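Local coordinates for fat acid-binding protein (Eubacterium ventriosum, PDB 3NYI) that binds stearic acid in the crystal and, as a member of the DegV family, probably serves as a bacterial fatty acid-binding protein, at residues A[234-248]-A[282-295]. Sequence-based numbering, arbitrary orientation.
Sequences DNFIVSVGYGYDKEE and PYPIGLGVIRKYET. With STE (stearic acid), chain C.
I237 and I290 pair through both backbone amides, as do S239 with G288 and G241 with G286, making strands 236-242 and 285-291 antiparallel neighbours inside the mixed six-stranded sheet of this DegV-family protein. Of these bonds, that from S239 N to G288 O is 3.0 Å long and nearly straight (170°). V238, V240, L287 and V289 point to one face, where V238 CG1 meets L287 CD1 at 3.8 Å and V238 CG2 lies alongside V289 CG1; helices 213-231 and 246-260 cover this layer. I237, S239 and I290 occupy the other face, packed in part by helix 128-143. On that same face the glycine pair admits the tail of stearic acid: its terminal C18 rests 3.4 Å from G286 C and 3.8 Å from G241 CA, against the bare backbone of the two glycines. Beyond the strand ends, Y244 N donates to P282 O, and E248 lays CG and CD against I285 CD1 while its carboxylate is held by R213 and K217. At the far end F236, its CG beside the backbone N (chi1 -74°), offers one ring face to R291 CD, a CH-pi contact 3.7 Å from the centroid. K292 follows with its amide on N235 O; its extended chain passes the tip of I237 at about a right angle and brings NZ within 2.9 Å of D234 O. Bends at chi2 and chi3 turn the R291 guanidinium back over N235 CB, and T295 OG1 fixes it in plane, accepting from both NE and NH2 while donating its own proton to K292 O at 2.7 Å.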
ATOM      1  N   ASP A 234      20.662  -8.501  -1.529  1.00 29.35           N
ATOM      2  CA  ASP A 234      20.302  -9.912  -1.396  1.00 28.44           C
ATOM      3  C   ASP A 234      19.330 -10.126  -0.246  1.00 28.52           C
ATOM      4  O   ASP A 234      18.649 -11.149  -0.185  1.00 24.50           O
ATOM      5  CB  ASP A 234      21.542 -10.766  -1.128  1.00 32.55           C
ATOM      6  CG  ASP A 234      22.501 -10.809  -2.304  1.00 49.69           C
ATOM      7  OD1 ASP A 234      22.045 -10.666  -3.460  1.00 51.62           O
ATOM      8  OD2 ASP A 234      23.713 -11.001  -2.057  1.00 54.57           O
ATOM      9  N   ASN A 235      19.282  -9.175   0.679  1.00 27.83           N
ATOM     10  CA  ASN A 235      18.461  -9.342   1.866  1.00 29.78           C
ATOM     11  C   ASN A 235      17.060  -8.751   1.744  1.00 26.10           C
ATOM     12  O   ASN A 235      16.334  -8.721   2.728  1.00 26.94           O
ATOM     13  CB  ASN A 235      19.180  -8.812   3.106  1.00 33.32           C
ATOM     14  CG  ASN A 235      20.404  -9.662   3.479  1.00 35.03           C
ATOM     15  OD1 ASN A 235      20.524 -10.833   3.080  1.00 35.74           O
ATOM     16  ND2 ASN A 235      21.309  -9.080   4.245  1.00 47.00           N
ATOM     17  N   PHE A 236      16.694  -8.312   0.543  1.00 20.57           N
ATOM     18  CA  PHE A 236      15.378  -7.677   0.305  1.00 23.22           C
ATOM     19  C   PHE A 236      14.478  -8.446  -0.659  1.00 22.99           C
ATOM     20  O   PHE A 236      14.959  -9.134  -1.560  1.00 25.74           O
ATOM     21  CB  PHE A 236      15.560  -6.253  -0.242  1.00 21.61           C
ATOM     22  CG  PHE A 236      16.009  -5.270   0.788  1.00 22.32           C
ATOM     23  CD1 PHE A 236      15.107  -4.403   1.376  1.00 19.72           C
ATOM     24  CD2 PHE A 236      17.348  -5.224   1.181  1.00 22.55           C
ATOM     25  CE1 PHE A 236      15.523  -3.497   2.355  1.00 23.17           C
ATOM     26  CE2 PHE A 236      17.772  -4.311   2.144  1.00 26.00           C
ATOM     27  CZ  PHE A 236      16.865  -3.463   2.738  1.00 21.33           C
ATOM     28  N   ILE A 237      13.171  -8.323  -0.440  1.00 23.30           N
ATOM     29  CA  ILE A 237      12.141  -8.720  -1.396  1.00 24.18           C
ATOM     30  C   ILE A 237      11.788  -7.499  -2.242  1.00 26.50           C
ATOM     31  O   ILE A 237      11.693  -6.401  -1.722  1.00 24.39           O
ATOM     32  CB  ILE A 237      10.857  -9.147  -0.644  1.00 24.94           C
ATOM     33  CG1 ILE A 237      11.133 -10.395   0.198  1.00 30.50           C
ATOM     34  CG2 ILE A 237       9.697  -9.374  -1.622  1.00 29.42           C
ATOM     35  CD1 ILE A 237      11.601 -11.596  -0.626  1.00 39.55           C
ATOM     36  N   VAL A 238      11.592  -7.675  -3.543  1.00 21.58           N
ATOM     37  CA  VAL A 238      11.278  -6.542  -4.406  1.00 22.76           C
ATOM     38  C   VAL A 238      10.023  -6.836  -5.244  1.00 29.63           C
ATOM     39  O   VAL A 238       9.907  -7.914  -5.836  1.00 25.08           O
ATOM     40  CB  VAL A 238      12.465  -6.207  -5.327  1.00 29.02           C
ATOM     41  CG1 VAL A 238      12.174  -4.979  -6.152  1.00 24.05           C
ATOM     42  CG2 VAL A 238      13.735  -6.009  -4.506  1.00 30.30           C
ATOM     43  N   SER A 239       9.067  -5.907  -5.249  1.00 22.93           N
ATOM     44  CA  SER A 239       7.861  -6.047  -6.080  1.00 22.95           C
ATOM     45  C   SER A 239       7.525  -4.733  -6.762  1.00 26.99           C
ATOM     46  O   SER A 239       7.979  -3.669  -6.326  1.00 26.89           O
ATOM     47  CB  SER A 239       6.653  -6.515  -5.265  1.00 23.07           C
ATOM     48  OG  SER A 239       6.848  -7.827  -4.759  1.00 24.69           O
ATOM     49  N   VAL A 240       6.719  -4.808  -7.820  1.00 28.73           N
ATOM     50  CA  VAL A 240       6.369  -3.632  -8.619  1.00 24.18           C
ATOM     51  C   VAL A 240       4.876  -3.292  -8.499  1.00 26.45           C
ATOM     52  O   VAL A 240       4.036  -4.189  -8.345  1.00 23.56           O
ATOM     53  CB  VAL A 240       6.746  -3.838 -10.122  1.00 25.93           C
ATOM     54  CG1 VAL A 240       5.998  -2.869 -11.013  1.00 23.06           C
ATOM     55  CG2 VAL A 240       8.271  -3.708 -10.329  1.00 25.26           C
ATOM     56  N   GLY A 241       4.559  -1.997  -8.562  1.00 21.99           N
ATOM     57  CA  GLY A 241       3.175  -1.533  -8.672  1.00 25.39           C
ATOM     58  C   GLY A 241       2.976  -0.700  -9.933  1.00 25.11           C
ATOM     59  O   GLY A 241       3.841   0.103 -10.309  1.00 26.46           O
ATOM     60  N   TYR A 242       1.836  -0.880 -10.592  1.00 25.12           N
ATOM     61  CA  TYR A 242       1.546  -0.150 -11.822  1.00 23.24           C
ATOM     62  C   TYR A 242       0.131   0.415 -11.799  1.00 24.23           C
ATOM     63  O   TYR A 242      -0.732  -0.068 -11.064  1.00 26.98           O
ATOM     64  CB  TYR A 242       1.723  -1.050 -13.049  1.00 24.74           C
ATOM     65  CG  TYR A 242       0.906  -2.318 -12.993  1.00 34.63           C
ATOM     66  CD1 TYR A 242      -0.420  -2.335 -13.419  1.00 33.43           C
ATOM     67  CD2 TYR A 242       1.452  -3.494 -12.498  1.00 29.13           C
ATOM     68  CE1 TYR A 242      -1.172  -3.490 -13.364  1.00 35.94           C
ATOM     69  CE2 TYR A 242       0.706  -4.656 -12.435  1.00 34.50           C
ATOM     70  CZ  TYR A 242      -0.604  -4.648 -12.867  1.00 38.08           C
ATOM     71  OH  TYR A 242      -1.349  -5.804 -12.807  1.00 44.17           O
ATOM     72  N   GLY A 243      -0.093   1.438 -12.614  1.00 25.77           N
ATOM     73  CA  GLY A 243      -1.359   2.144 -12.631  1.00 24.73           C
ATOM     74  C   GLY A 243      -2.214   1.722 -13.807  1.00 31.65           C
ATOM     75  O   GLY A 243      -2.490   0.534 -13.995  1.00 32.58           O
ATOM     76  N   TYR A 244      -2.618   2.699 -14.607  1.00 27.53           N
ATOM     77  CA  TYR A 244      -3.593   2.470 -15.665  1.00 34.14           C
ATOM     78  C   TYR A 244      -3.061   1.556 -16.765  1.00 38.89           C
ATOM     79  O   TYR A 244      -3.771   0.679 -17.264  1.00 36.15           O
ATOM     80  CB  TYR A 244      -4.019   3.813 -16.256  1.00 36.79           C
ATOM     81  CG  TYR A 244      -5.026   3.704 -17.379  1.00 37.91           C
ATOM     82  CD1 TYR A 244      -6.322   3.273 -17.131  1.00 42.31           C
ATOM     83  CD2 TYR A 244      -4.684   4.056 -18.675  1.00 41.36           C
ATOM     84  CE1 TYR A 244      -7.255   3.183 -18.145  1.00 48.69           C
ATOM     85  CE2 TYR A 244      -5.610   3.971 -19.704  1.00 48.79           C
ATOM     86  CZ  TYR A 244      -6.894   3.535 -19.428  1.00 52.99           C
ATOM     87  OH  TYR A 244      -7.821   3.443 -20.439  1.00 56.54           O
ATOM     88  N   ASP A 245      -1.805   1.765 -17.136  1.00 39.95           N
ATOM     89  CA  ASP A 245      -1.211   1.051 -18.261  1.00 43.99           C
ATOM     90  C   ASP A 245      -0.488  -0.212 -17.804  1.00 39.84           C
ATOM     91  O   ASP A 245       0.663  -0.152 -17.375  1.00 38.84           O
ATOM     92  CB  ASP A 245      -0.248   1.972 -19.006  1.00 41.02           C
ATOM     93  CG  ASP A 245       0.328   1.335 -20.260  1.00 42.60           C
ATOM     94  OD1 ASP A 245       0.248   0.099 -20.413  1.00 43.17           O
ATOM     95  OD2 ASP A 245       0.869   2.086 -21.094  1.00 39.85           O
ATOM     96  N   LYS A 246      -1.168  -1.350 -17.913  1.00 40.11           N
ATOM     97  CA  LYS A 246      -0.606  -2.636 -17.506  1.00 39.38           C
ATOM     98  C   LYS A 246       0.646  -3.029 -18.298  1.00 39.87           C
ATOM     99  O   LYS A 246       1.580  -3.601 -17.735  1.00 37.29           O
ATOM    100  CB  LYS A 246      -1.664  -3.736 -17.599  1.00 47.13           C
ATOM    101  CG  LYS A 246      -2.887  -3.466 -16.740  1.00 57.83           C
ATOM    102  CD  LYS A 246      -3.740  -4.714 -16.564  1.00 68.27           C
ATOM    103  CE  LYS A 246      -4.961  -4.433 -15.687  1.00 73.63           C
ATOM    104  NZ  LYS A 246      -5.927  -3.493 -16.332  1.00 71.76           N
ATOM    105  N   GLU A 247       0.658  -2.719 -19.595  1.00 41.76           N
ATOM    106  CA  GLU A 247       1.785  -3.068 -20.460  1.00 43.67           C
ATOM    107  C   GLU A 247       3.053  -2.369 -20.014  1.00 41.85           C
ATOM    108  O   GLU A 247       4.141  -2.959 -20.013  1.00 37.11           O
ATOM    109  CB  GLU A 247       1.505  -2.684 -21.915  1.00 53.43           C
ATOM    110  CG  GLU A 247       0.215  -3.222 -22.470  1.00 72.37           C
ATOM    111  CD  GLU A 247       0.005  -4.677 -22.131  1.00 86.95           C
ATOM    112  OE1 GLU A 247       0.993  -5.445 -22.160  1.00 89.69           O
ATOM    113  OE2 GLU A 247      -1.151  -5.051 -21.837  1.00 94.02           O
ATOM    114  N   GLU A 248       2.907  -1.095 -19.669  1.00 43.04           N
ATOM    115  CA  GLU A 248       4.018  -0.315 -19.153  1.00 37.23           C
ATOM    116  C   GLU A 248       4.512  -0.980 -17.884  1.00 35.05           C
ATOM    117  O   GLU A 248       5.718  -1.118 -17.665  1.00 44.85           O
ATOM    118  CB  GLU A 248       3.592   1.125 -18.861  1.00 34.44           C
ATOM    119  CG  GLU A 248       4.745   1.990 -18.371  1.00 39.76           C
ATOM    120  CD  GLU A 248       4.315   3.365 -17.882  1.00 41.59           C
ATOM    121  OE1 GLU A 248       3.218   3.481 -17.298  1.00 42.88           O
ATOM    122  OE2 GLU A 248       5.089   4.331 -18.068  1.00 40.18           O
ATOM    123  N   PRO A 282      -4.060   8.569 -12.283  1.00 28.85           N
ATOM    124  CA  PRO A 282      -4.093   7.229 -12.871  1.00 25.37           C
ATOM    125  C   PRO A 282      -2.737   6.735 -13.384  1.00 27.72           C
ATOM    126  O   PRO A 282      -2.692   5.620 -13.905  1.00 30.29           O
ATOM    127  CB  PRO A 282      -5.050   7.386 -14.075  1.00 26.26           C
ATOM    128  CG  PRO A 282      -5.271   8.871 -14.250  1.00 32.05           C
ATOM    129  CD  PRO A 282      -4.422   9.610 -13.261  1.00 32.25           C
ATOM    130  N   TYR A 283      -1.660   7.508 -13.242  1.00 27.18           N
ATOM    131  CA  TYR A 283      -0.376   7.063 -13.811  1.00 23.89           C
ATOM    132  C   TYR A 283       0.789   6.827 -12.837  1.00 30.46           C
ATOM    133  O   TYR A 283       1.930   7.139 -13.167  1.00 31.38           O
ATOM    134  CB  TYR A 283       0.064   8.021 -14.919  1.00 28.33           C
ATOM    135  CG  TYR A 283      -1.044   8.264 -15.915  1.00 39.33           C
ATOM    136  CD1 TYR A 283      -1.526   7.230 -16.705  1.00 37.13           C
ATOM    137  CD2 TYR A 283      -1.627   9.517 -16.043  1.00 38.47           C
ATOM    138  CE1 TYR A 283      -2.555   7.441 -17.606  1.00 48.20           C
ATOM    139  CE2 TYR A 283      -2.653   9.739 -16.944  1.00 44.05           C
ATOM    140  CZ  TYR A 283      -3.110   8.700 -17.723  1.00 45.75           C
ATOM    141  OH  TYR A 283      -4.130   8.919 -18.618  1.00 50.43           O
ATOM    142  N   PRO A 284       0.522   6.238 -11.658  1.00 31.10           N
ATOM    143  CA  PRO A 284       1.665   5.946 -10.784  1.00 24.91           C
ATOM    144  C   PRO A 284       2.412   4.706 -11.265  1.00 26.62           C
ATOM    145  O   PRO A 284       1.791   3.816 -11.842  1.00 27.70           O
ATOM    146  CB  PRO A 284       1.008   5.633  -9.439  1.00 23.84           C
ATOM    147  CG  PRO A 284      -0.412   5.184  -9.783  1.00 25.22           C
ATOM    148  CD  PRO A 284      -0.706   5.559 -11.215  1.00 29.71           C
ATOM    149  N   ILE A 285       3.719   4.643 -11.031  1.00 23.79           N
ATOM    150  CA  ILE A 285       4.472   3.437 -11.355  1.00 21.79           C
ATOM    151  C   ILE A 285       5.733   3.411 -10.505  1.00 22.58           C
ATOM    152  O   ILE A 285       6.347   4.441 -10.262  1.00 23.37           O
ATOM    153  CB  ILE A 285       4.820   3.362 -12.852  1.00 31.39           C
ATOM    154  CG1 ILE A 285       5.506   2.029 -13.176  1.00 37.04           C
ATOM    155  CG2 ILE A 285       5.667   4.561 -13.283  1.00 31.57           C
ATOM    156  CD1 ILE A 285       5.440   1.649 -14.649  1.00 40.66           C
ATOM    157  N   GLY A 286       6.094   2.241 -10.006  1.00 21.69           N
ATOM    158  CA  GLY A 286       7.217   2.189  -9.089  1.00 25.86           C
ATOM    159  C   GLY A 286       7.441   0.814  -8.530  1.00 26.51           C
ATOM    160  O   GLY A 286       6.887  -0.168  -9.023  1.00 26.35           O
ATOM    161  N   LEU A 287       8.281   0.746  -7.507  1.00 25.02           N
ATOM    162  CA  LEU A 287       8.613  -0.524  -6.892  1.00 23.40           C
ATOM    163  C   LEU A 287       8.686  -0.345  -5.390  1.00 21.15           C
ATOM    164  O   LEU A 287       8.931   0.757  -4.896  1.00 22.26           O
ATOM    165  CB  LEU A 287       9.945  -1.075  -7.438  1.00 23.77           C
ATOM    166  CG  LEU A 287      11.221  -0.310  -7.083  1.00 33.01           C
ATOM    167  CD1 LEU A 287      12.411  -1.251  -7.027  1.00 34.49           C
ATOM    168  CD2 LEU A 287      11.472   0.799  -8.095  1.00 35.79           C
ATOM    169  N   GLY A 288       8.422  -1.433  -4.672  1.00 20.90           N
ATOM    170  CA  GLY A 288       8.541  -1.470  -3.229  1.00 21.21           C
ATOM    171  C   GLY A 288       9.537  -2.538  -2.823  1.00 25.52           C
ATOM    172  O   GLY A 288       9.733  -3.538  -3.532  1.00 20.40           O
ATOM    173  N   VAL A 289      10.193  -2.325  -1.692  1.00 19.62           N
ATOM    174  CA  VAL A 289      11.141  -3.312  -1.196  1.00 21.21           C
ATOM    175  C   VAL A 289      10.936  -3.453   0.296  1.00 20.74           C
ATOM    176  O   VAL A 289      10.436  -2.536   0.954  1.00 19.83           O
ATOM    177  CB  VAL A 289      12.619  -2.910  -1.478  1.00 20.97           C
ATOM    178  CG1 VAL A 289      12.778  -2.523  -2.936  1.00 19.80           C
ATOM    179  CG2 VAL A 289      13.056  -1.763  -0.545  1.00 20.25           C
ATOM    180  N   ILE A 290      11.316  -4.600   0.830  1.00 21.60           N
ATOM    181  CA  ILE A 290      11.280  -4.803   2.270  1.00 18.34           C
ATOM    182  C   ILE A 290      12.298  -5.864   2.626  1.00 17.16           C
ATOM    183  O   ILE A 290      12.621  -6.716   1.792  1.00 19.32           O
ATOM    184  CB  ILE A 290       9.863  -5.237   2.756  1.00 19.68           C
ATOM    185  CG1 ILE A 290       9.702  -5.013   4.267  1.00 25.07           C
ATOM    186  CG2 ILE A 290       9.610  -6.695   2.399  1.00 17.82           C
ATOM    187  CD1 ILE A 290       8.218  -5.127   4.779  1.00 25.45           C
ATOM    188  N   ARG A 291      12.802  -5.823   3.858  1.00 20.48           N
ATOM    189  CA  ARG A 291      13.793  -6.805   4.296  1.00 29.41           C
ATOM    190  C   ARG A 291      13.129  -8.166   4.429  1.00 30.62           C
ATOM    191  O   ARG A 291      11.972  -8.253   4.826  1.00 23.59           O
ATOM    192  CB  ARG A 291      14.397  -6.428   5.656  1.00 26.93           C
ATOM    193  CG  ARG A 291      15.551  -5.450   5.604  1.00 38.17           C
ATOM    194  CD  ARG A 291      16.784  -6.102   5.025  1.00 38.15           C
ATOM    195  NE  ARG A 291      17.332  -7.118   5.915  1.00 52.68           N
ATOM    196  CZ  ARG A 291      18.300  -6.892   6.799  1.00 52.26           C
ATOM    197  NH1 ARG A 291      18.822  -5.678   6.933  1.00 48.37           N
ATOM    198  NH2 ARG A 291      18.735  -7.884   7.559  1.00 49.74           N
ATOM    199  N   LYS A 292      13.861  -9.228   4.101  1.00 21.82           N
ATOM    200  CA  LYS A 292      13.380 -10.579   4.402  1.00 23.08           C
ATOM    201  C   LYS A 292      13.512 -10.816   5.899  1.00 29.19           C
ATOM    202  O   LYS A 292      14.600 -10.665   6.456  1.00 33.20           O
ATOM    203  CB  LYS A 292      14.188 -11.641   3.654  1.00 24.79           C
ATOM    204  CG  LYS A 292      14.296 -11.438   2.165  1.00 25.65           C
ATOM    205  CD  LYS A 292      15.536 -12.206   1.669  1.00 35.62           C
ATOM    206  CE  LYS A 292      15.557 -12.360   0.166  1.00 36.45           C
ATOM    207  NZ  LYS A 292      16.690 -13.242  -0.243  1.00 38.32           N
ATOM    208  N   TYR A 293      12.416 -11.185   6.558  1.00 21.34           N
ATOM    209  CA  TYR A 293      12.464 -11.364   8.013  1.00 26.63           C
ATOM    210  C   TYR A 293      13.599 -12.295   8.471  1.00 32.47           C
ATOM    211  O   TYR A 293      14.159 -12.092   9.542  1.00 30.84           O
ATOM    212  CB  TYR A 293      11.121 -11.846   8.576  1.00 28.84           C
ATOM    213  CG  TYR A 293      10.940 -13.345   8.521  1.00 29.24           C
ATOM    214  CD1 TYR A 293      11.382 -14.155   9.564  1.00 31.38           C
ATOM    215  CD2 TYR A 293      10.332 -13.951   7.427  1.00 30.86           C
ATOM    216  CE1 TYR A 293      11.228 -15.533   9.514  1.00 33.57           C
ATOM    217  CE2 TYR A 293      10.169 -15.324   7.374  1.00 28.52           C
ATOM    218  CZ  TYR A 293      10.622 -16.109   8.417  1.00 33.16           C
ATOM    219  OH  TYR A 293      10.455 -17.474   8.365  1.00 37.82           O
ATOM    220  N   GLU A 294      13.920 -13.301   7.658  1.00 26.84           N
ATOM    221  CA  GLU A 294      14.950 -14.302   7.999  1.00 38.66           C
ATOM    222  C   GLU A 294      16.307 -13.676   8.270  1.00 36.11           C
ATOM    223  O   GLU A 294      17.155 -14.267   8.947  1.00 40.46           O
ATOM    224  CB  GLU A 294      15.147 -15.311   6.860  1.00 38.97           C
ATOM    225  CG  GLU A 294      13.941 -16.152   6.540  1.00 50.81           C
ATOM    226  CD  GLU A 294      13.131 -15.577   5.399  1.00 52.26           C
ATOM    227  OE1 GLU A 294      13.094 -14.335   5.268  1.00 35.78           O
ATOM    228  OE2 GLU A 294      12.536 -16.368   4.636  1.00 64.13           O
ATOM    229  N   THR A 295      16.519 -12.493   7.709  1.00 29.20           N
ATOM    230  CA  THR A 295      17.826 -11.856   7.739  1.00 31.09           C
ATOM    231  C   THR A 295      17.966 -10.888   8.912  1.00 34.34           C
ATOM    232  O   THR A 295      19.044 -10.342   9.159  1.00 36.96           O
ATOM    233  CB  THR A 295      18.109 -11.131   6.398  1.00 38.12           C
ATOM    234  OG1 THR A 295      17.189 -10.047   6.231  1.00 35.78           O
ATOM    235  CG2 THR A 295      17.936 -12.093   5.237  1.00 35.40           C
TER
HETATM  236  C1  STE C 301      -8.806   8.009   3.350  1.00 31.98           C
HETATM  237  O1  STE C 301      -8.781   7.892   4.537  1.00 27.25           O
HETATM  238  O2  STE C 301      -9.580   8.774   2.853  1.00 30.53           O
HETATM  239  C2  STE C 301      -7.699   7.352   2.494  1.00 23.87           C
HETATM  240  C3  STE C 301      -6.604   8.388   2.131  1.00 20.47           C
HETATM  241  C4  STE C 301      -5.561   7.746   1.182  1.00 21.29           C
HETATM  242  C5  STE C 301      -4.332   8.666   1.001  1.00 22.03           C
HETATM  243  C6  STE C 301      -3.338   8.024   0.006  1.00 20.91           C
HETATM  244  C7  STE C 301      -2.141   8.968  -0.277  1.00 20.93           C
HETATM  245  C8  STE C 301      -1.113   8.205  -1.151  1.00 22.96           C
HETATM  246  C9  STE C 301       0.101   9.098  -1.494  1.00 23.43           C
HETATM  247  C10 STE C 301       1.047   8.311  -2.441  1.00 26.88           C
HETATM  248  C11 STE C 301       1.831   7.292  -1.611  1.00 23.16           C
HETATM  249  C12 STE C 301       1.819   5.844  -2.154  1.00 23.79           C
HETATM  250  C13 STE C 301       1.562   5.716  -3.664  1.00 26.16           C
HETATM  251  C14 STE C 301       2.617   4.715  -4.209  1.00 23.51           C
HETATM  252  C15 STE C 301       2.225   4.198  -5.612  1.00 20.19           C
HETATM  253  C16 STE C 301       3.463   3.520  -6.250  1.00 24.74           C
HETATM  254  C17 STE C 301       3.522   2.037  -5.825  1.00 22.18           C
HETATM  255  C18 STE C 301       4.645   1.291  -6.582  1.00 23.96           C